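Local structure of guanine deaminase (Escherichia coli, 6OHC) at residues R70-V75 with V390-A395; G142-Q147 with D176-T181. The protein catalyses the zinc-dependent hydrolytic deamination of guanine to xanthine and ammonia, a step of purine degradation. One frame throughout, in Å; residues are numbered along the deposited sequence.

Contact 1: residues R70-V75 with V390-A395; sequences RGKLIV and VMEPTA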
# COMPACT_ATOMS: atom_id res chain seq x y z
N ARG B 70 23.54 -8.17 -14.99
CA ARG B 70 24.07 -8.76 -13.73
C ARG B 70 23.85 -7.79 -12.57
O ARG B 70 24.08 -6.62 -12.76
CB ARG B 70 25.52 -9.20 -13.89
CG ARG B 70 25.56 -10.54 -14.61
CD ARG B 70 26.93 -11.00 -14.99
NE ARG B 70 27.60 -10.01 -15.82
CZ ARG B 70 28.90 -10.03 -16.04
NH1 ARG B 70 29.63 -10.98 -15.48
NH2 ARG B 70 29.46 -9.10 -16.79
N GLY B 71 23.34 -8.30 -11.45
CA GLY B 71 22.94 -7.47 -10.30
C GLY B 71 21.43 -7.26 -10.29
O GLY B 71 20.92 -6.90 -9.23
N LYS B 72 20.76 -7.49 -11.42
CA LYS B 72 19.29 -7.36 -11.52
C LYS B 72 18.66 -8.73 -11.57
O LYS B 72 19.36 -9.70 -11.89
CB LYS B 72 18.96 -6.47 -12.72
CG LYS B 72 19.69 -5.15 -12.63
CD LYS B 72 18.92 -3.92 -12.87
CE LYS B 72 19.57 -2.69 -12.29
NZ LYS B 72 20.95 -2.54 -12.75
N LEU B 73 17.36 -8.78 -11.26
CA LEU B 73 16.55 -9.99 -11.43
C LEU B 73 15.65 -9.82 -12.66
O LEU B 73 15.04 -8.77 -12.80
CB LEU B 73 15.74 -10.22 -10.16
CG LEU B 73 15.62 -11.71 -9.84
CD1 LEU B 73 16.98 -12.28 -9.45
CD2 LEU B 73 14.64 -11.94 -8.72
N ILE B 74 15.57 -10.83 -13.54
CA ILE B 74 14.78 -10.78 -14.80
C ILE B 74 13.63 -11.77 -14.66
O ILE B 74 13.89 -12.93 -14.33
CB ILE B 74 15.68 -11.07 -16.00
CG1 ILE B 74 16.88 -10.12 -16.01
CG2 ILE B 74 14.90 -11.04 -17.30
CD1 ILE B 74 17.88 -10.38 -17.13
N VAL B 75 12.41 -11.30 -14.81
CA VAL B 75 11.18 -12.11 -14.64
C VAL B 75 10.30 -11.95 -15.88
O VAL B 75 10.46 -11.04 -16.68
CB VAL B 75 10.45 -11.67 -13.36
CG1 VAL B 75 11.35 -11.80 -12.15
CG2 VAL B 75 9.91 -10.22 -13.47
N VAL B 390 13.24 -6.38 -16.41
CA VAL B 390 14.49 -6.33 -15.61
C VAL B 390 14.15 -5.57 -14.33
O VAL B 390 13.71 -4.39 -14.41
CB VAL B 390 15.65 -5.71 -16.39
CG1 VAL B 390 16.92 -5.70 -15.55
CG2 VAL B 390 15.87 -6.47 -17.68
N MET B 391 14.33 -6.25 -13.20
CA MET B 391 13.95 -5.76 -11.87
C MET B 391 15.22 -5.49 -11.06
O MET B 391 16.17 -6.28 -11.13
CB MET B 391 13.06 -6.78 -11.17
CG MET B 391 11.64 -6.78 -11.72
SD MET B 391 10.63 -7.84 -10.74
CE MET B 391 10.11 -6.62 -9.53
N GLU B 392 15.25 -4.34 -10.39
CA GLU B 392 16.24 -3.99 -9.37
C GLU B 392 15.50 -4.01 -8.04
O GLU B 392 14.97 -3.01 -7.62
CB GLU B 392 16.78 -2.58 -9.64
CG GLU B 392 17.88 -2.13 -8.68
CD GLU B 392 18.29 -0.72 -9.02
OE1 GLU B 392 17.62 -0.14 -9.86
OE2 GLU B 392 19.22 -0.20 -8.37
N PRO B 393 15.43 -5.15 -7.35
CA PRO B 393 14.77 -5.21 -6.06
C PRO B 393 15.54 -4.48 -4.96
O PRO B 393 14.99 -4.38 -3.85
CB PRO B 393 14.74 -6.74 -5.81
CG PRO B 393 16.00 -7.22 -6.44
CD PRO B 393 16.07 -6.41 -7.72
N THR B 394 16.70 -3.88 -5.28
CA THR B 394 17.51 -3.07 -4.34
C THR B 394 17.42 -1.57 -4.67
O THR B 394 18.33 -0.81 -4.25
CB THR B 394 18.96 -3.56 -4.39
OG1 THR B 394 19.47 -3.37 -5.71
CG2 THR B 394 19.09 -5.03 -4.09
N ALA B 395 16.34 -1.17 -5.38
CA ALA B 395 16.15 0.17 -5.98
C ALA B 395 16.10 1.27 -4.89
O ALA B 395 16.69 2.29 -5.15
CB ALA B 395 14.93 0.20 -6.88
O HOH W 1 20.62 -4.19 -8.54
O HOH W 2 21.25 -0.78 -9.80

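Contact 2: residues G142-Q147 with D176-T181; sequences GTVHPQ and DYLLDT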
# COMPACT_ATOMS: atom_id res chain seq x y z
N GLY B 142 -12.39 -0.97 -21.89
CA GLY B 142 -12.30 0.28 -22.65
C GLY B 142 -13.36 1.28 -22.25
O GLY B 142 -13.76 1.27 -21.12
N THR B 143 -13.82 2.05 -23.23
CA THR B 143 -14.90 3.05 -23.09
C THR B 143 -16.14 2.46 -23.74
O THR B 143 -16.00 1.47 -24.45
CB THR B 143 -14.39 4.33 -23.76
OG1 THR B 143 -13.83 4.01 -25.05
CG2 THR B 143 -13.35 5.01 -22.88
N VAL B 144 -17.31 3.05 -23.47
CA VAL B 144 -18.57 2.85 -24.25
C VAL B 144 -18.31 3.34 -25.70
O VAL B 144 -18.84 2.71 -26.65
CB VAL B 144 -19.74 3.57 -23.58
CG1 VAL B 144 -19.55 5.10 -23.66
CG2 VAL B 144 -21.07 3.17 -24.25
N HIS B 145 -17.53 4.41 -25.88
CA HIS B 145 -17.17 5.02 -27.19
C HIS B 145 -16.17 4.14 -27.94
O HIS B 145 -15.09 3.88 -27.45
CB HIS B 145 -16.58 6.44 -27.01
CG HIS B 145 -17.40 7.33 -26.13
ND1 HIS B 145 -17.07 7.59 -24.79
CD2 HIS B 145 -18.54 8.01 -26.40
CE1 HIS B 145 -18.02 8.34 -24.27
NE2 HIS B 145 -18.94 8.60 -25.24
N PRO B 146 -16.51 3.67 -29.16
CA PRO B 146 -15.60 2.80 -29.93
C PRO B 146 -14.35 3.50 -30.48
O PRO B 146 -13.36 2.83 -30.63
CB PRO B 146 -16.46 2.30 -31.11
CG PRO B 146 -17.54 3.37 -31.26
CD PRO B 146 -17.77 3.94 -29.87
N GLN B 147 -14.40 4.80 -30.78
CA GLN B 147 -13.19 5.53 -31.27
C GLN B 147 -12.12 5.56 -30.17
O GLN B 147 -10.93 5.63 -30.52
CB GLN B 147 -13.55 6.91 -31.83
CG GLN B 147 -14.42 6.79 -33.09
CD GLN B 147 -14.97 8.09 -33.63
OE1 GLN B 147 -16.17 8.35 -33.57
NE2 GLN B 147 -14.08 8.92 -34.17
N ASP B 176 -27.14 9.40 -19.55
CA ASP B 176 -27.45 9.43 -20.99
C ASP B 176 -26.15 9.64 -21.77
O ASP B 176 -25.93 8.92 -22.74
CB ASP B 176 -28.52 10.49 -21.25
CG ASP B 176 -29.03 10.34 -22.66
OD1 ASP B 176 -29.80 9.33 -22.90
OD2 ASP B 176 -28.56 11.17 -23.50
N TYR B 177 -25.27 10.53 -21.31
CA TYR B 177 -23.97 10.84 -21.98
C TYR B 177 -23.10 9.58 -22.17
O TYR B 177 -22.15 9.65 -22.95
CB TYR B 177 -23.24 11.96 -21.24
CG TYR B 177 -22.82 11.65 -19.83
CD1 TYR B 177 -21.87 10.66 -19.56
CD2 TYR B 177 -23.30 12.39 -18.76
CE1 TYR B 177 -21.42 10.40 -18.27
CE2 TYR B 177 -22.89 12.13 -17.46
CZ TYR B 177 -21.95 11.14 -17.22
OH TYR B 177 -21.56 10.91 -15.94
N LEU B 178 -23.41 8.47 -21.50
CA LEU B 178 -22.59 7.23 -21.53
C LEU B 178 -23.41 6.00 -21.97
O LEU B 178 -22.87 4.91 -21.80
CB LEU B 178 -22.02 6.99 -20.13
CG LEU B 178 -20.60 6.45 -20.11
CD1 LEU B 178 -19.62 7.55 -20.55
CD2 LEU B 178 -20.30 5.96 -18.71
N LEU B 179 -24.66 6.14 -22.41
CA LEU B 179 -25.45 4.97 -22.87
C LEU B 179 -25.13 4.65 -24.34
O LEU B 179 -24.95 5.57 -25.10
CB LEU B 179 -26.95 5.25 -22.71
CG LEU B 179 -27.46 5.39 -21.29
CD1 LEU B 179 -28.98 5.32 -21.30
CD2 LEU B 179 -26.90 4.33 -20.37
N ASP B 180 -25.05 3.37 -24.70
CA ASP B 180 -25.16 2.91 -26.10
C ASP B 180 -26.60 2.37 -26.26
O ASP B 180 -27.43 2.64 -25.35
CB ASP B 180 -24.01 1.96 -26.46
CG ASP B 180 -23.97 0.66 -25.66
OD1 ASP B 180 -24.97 0.34 -25.02
OD2 ASP B 180 -22.91 -0.02 -25.67
N THR B 181 -26.89 1.65 -27.36
CA THR B 181 -28.13 0.85 -27.50
C THR B 181 -27.73 -0.62 -27.74
O THR B 181 -26.58 -0.84 -28.11
CB THR B 181 -29.01 1.48 -28.60
OG1 THR B 181 -28.27 1.41 -29.81
CG2 THR B 181 -29.37 2.90 -28.25

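Contact 1: residues R70-V75 with V390-A395
I74 and V390 form a non-hydrogen-bonded antiparallel pair whose side chains run side by side in the same direction, with I74 CG1 at 4.1 Å from V390 CG2. The second methyl of the valine, CG1, stands trans to its own backbone N (chi1 -179°), and this brings it against the aliphatic root of the lysine, 3.6 Å from K72 CB. On the other face of the strands lie L73 and M391, the adjoining hydrogen-bonded pair. The M391 chain bends only at its last torsion; its SD reaches V75 CG2 at 3.7 Å, the two side chains crossing at about a right angle. M416 of helix 409-418 packs on this face, touching L73, M391 and P393.

Two backbone bonds fix the register. M391 N donates to L73 O at 2.6 Å, and L73 N returns a bond to M391 O at 2.8 Å.

Farther out the chains part, one through the corner at G71 and K72, the other into a type I turn from E392 to A395. K72, bent at chi2 and chi4, lays its CE 3.8 Å from E392 CB. The charged ends do not meet: K72 NZ and E392 OE1 are 5.0 Å apart, and a weakly bound water links the lysine to the other carboxylate oxygen, OE2. K72 also makes a cation-pi contact with Y426. A second water donates to G71 O and is hydrogen-bonded to T394 OG1.

The start of strand 73-84, flanked by strand 14-18 on one side and strand 388-391 on the other, joins N- and C-terminal parts of the chain, consistent with the small beta domain that accompanies the TIM barrel in amidohydrolases.

Contact 2: residues G142-Q147 with D176-T181
V144 and H145 carry the approach of G142-Q147 to D176-T181, and T143 comes just before them. Its OG1 donates to H145 O at 2.7 Å, in the carbonyl plane and on a lone pair, a bond inside the loop that leads into helix 146-158.

V144 follows as the central wedge. With chi1 at 68°, CG1 sits between the backbone N and the carbonyl carbon, where it meets L178 CG at 3.9 Å and also lies 3.6 Å above the plane of the H145 ring, over its centre. The other branch, CG2, comes within 3.5 Å of L178 O and passes alongside D180, 3.9 Å from D180 CB. An alanine in place of V144 would probably open a gap among L178, D180 and the H145 ring, letting the imidazole tilt from its present setting.

H145 itself crosses L178 at about a right angle, CE1 lying 4.1 Å from L178 CD1. The same leucine comes within about 4 Å, side chain to side chain, of R209, a probable substrate-binding residue.

The buried D180 carboxylate is held from outside the two segments, by a salt bridge with K167 and a hydrogen bond from Q218. No hydrogen bond spans the segments themselves; the loops after barrel strands 135-141 and 164-169 therefore meet here by van der Waals packing, partly against a backbone carbonyl.

Contact 1 is the more thoroughly buried of the two, and most of its touching residues are shut in; contact 2 is only partly buried. They lie on opposite sides of the chain's centre, with about 26 Å between their nearest atoms, and contact 2 falls within the span of sequence that contact 1 closes. The two hold different elements, yet strand 73-84 pairs with strand 135-141, which runs on into 142-147. Their chemistry follows their place: in 70-75 with 390-395 paired strands are tied by backbone bonds, away from the annotated sites, whereas 142-147 with 176-181 joins two loops by side-chain packing near the probable substrate pocket.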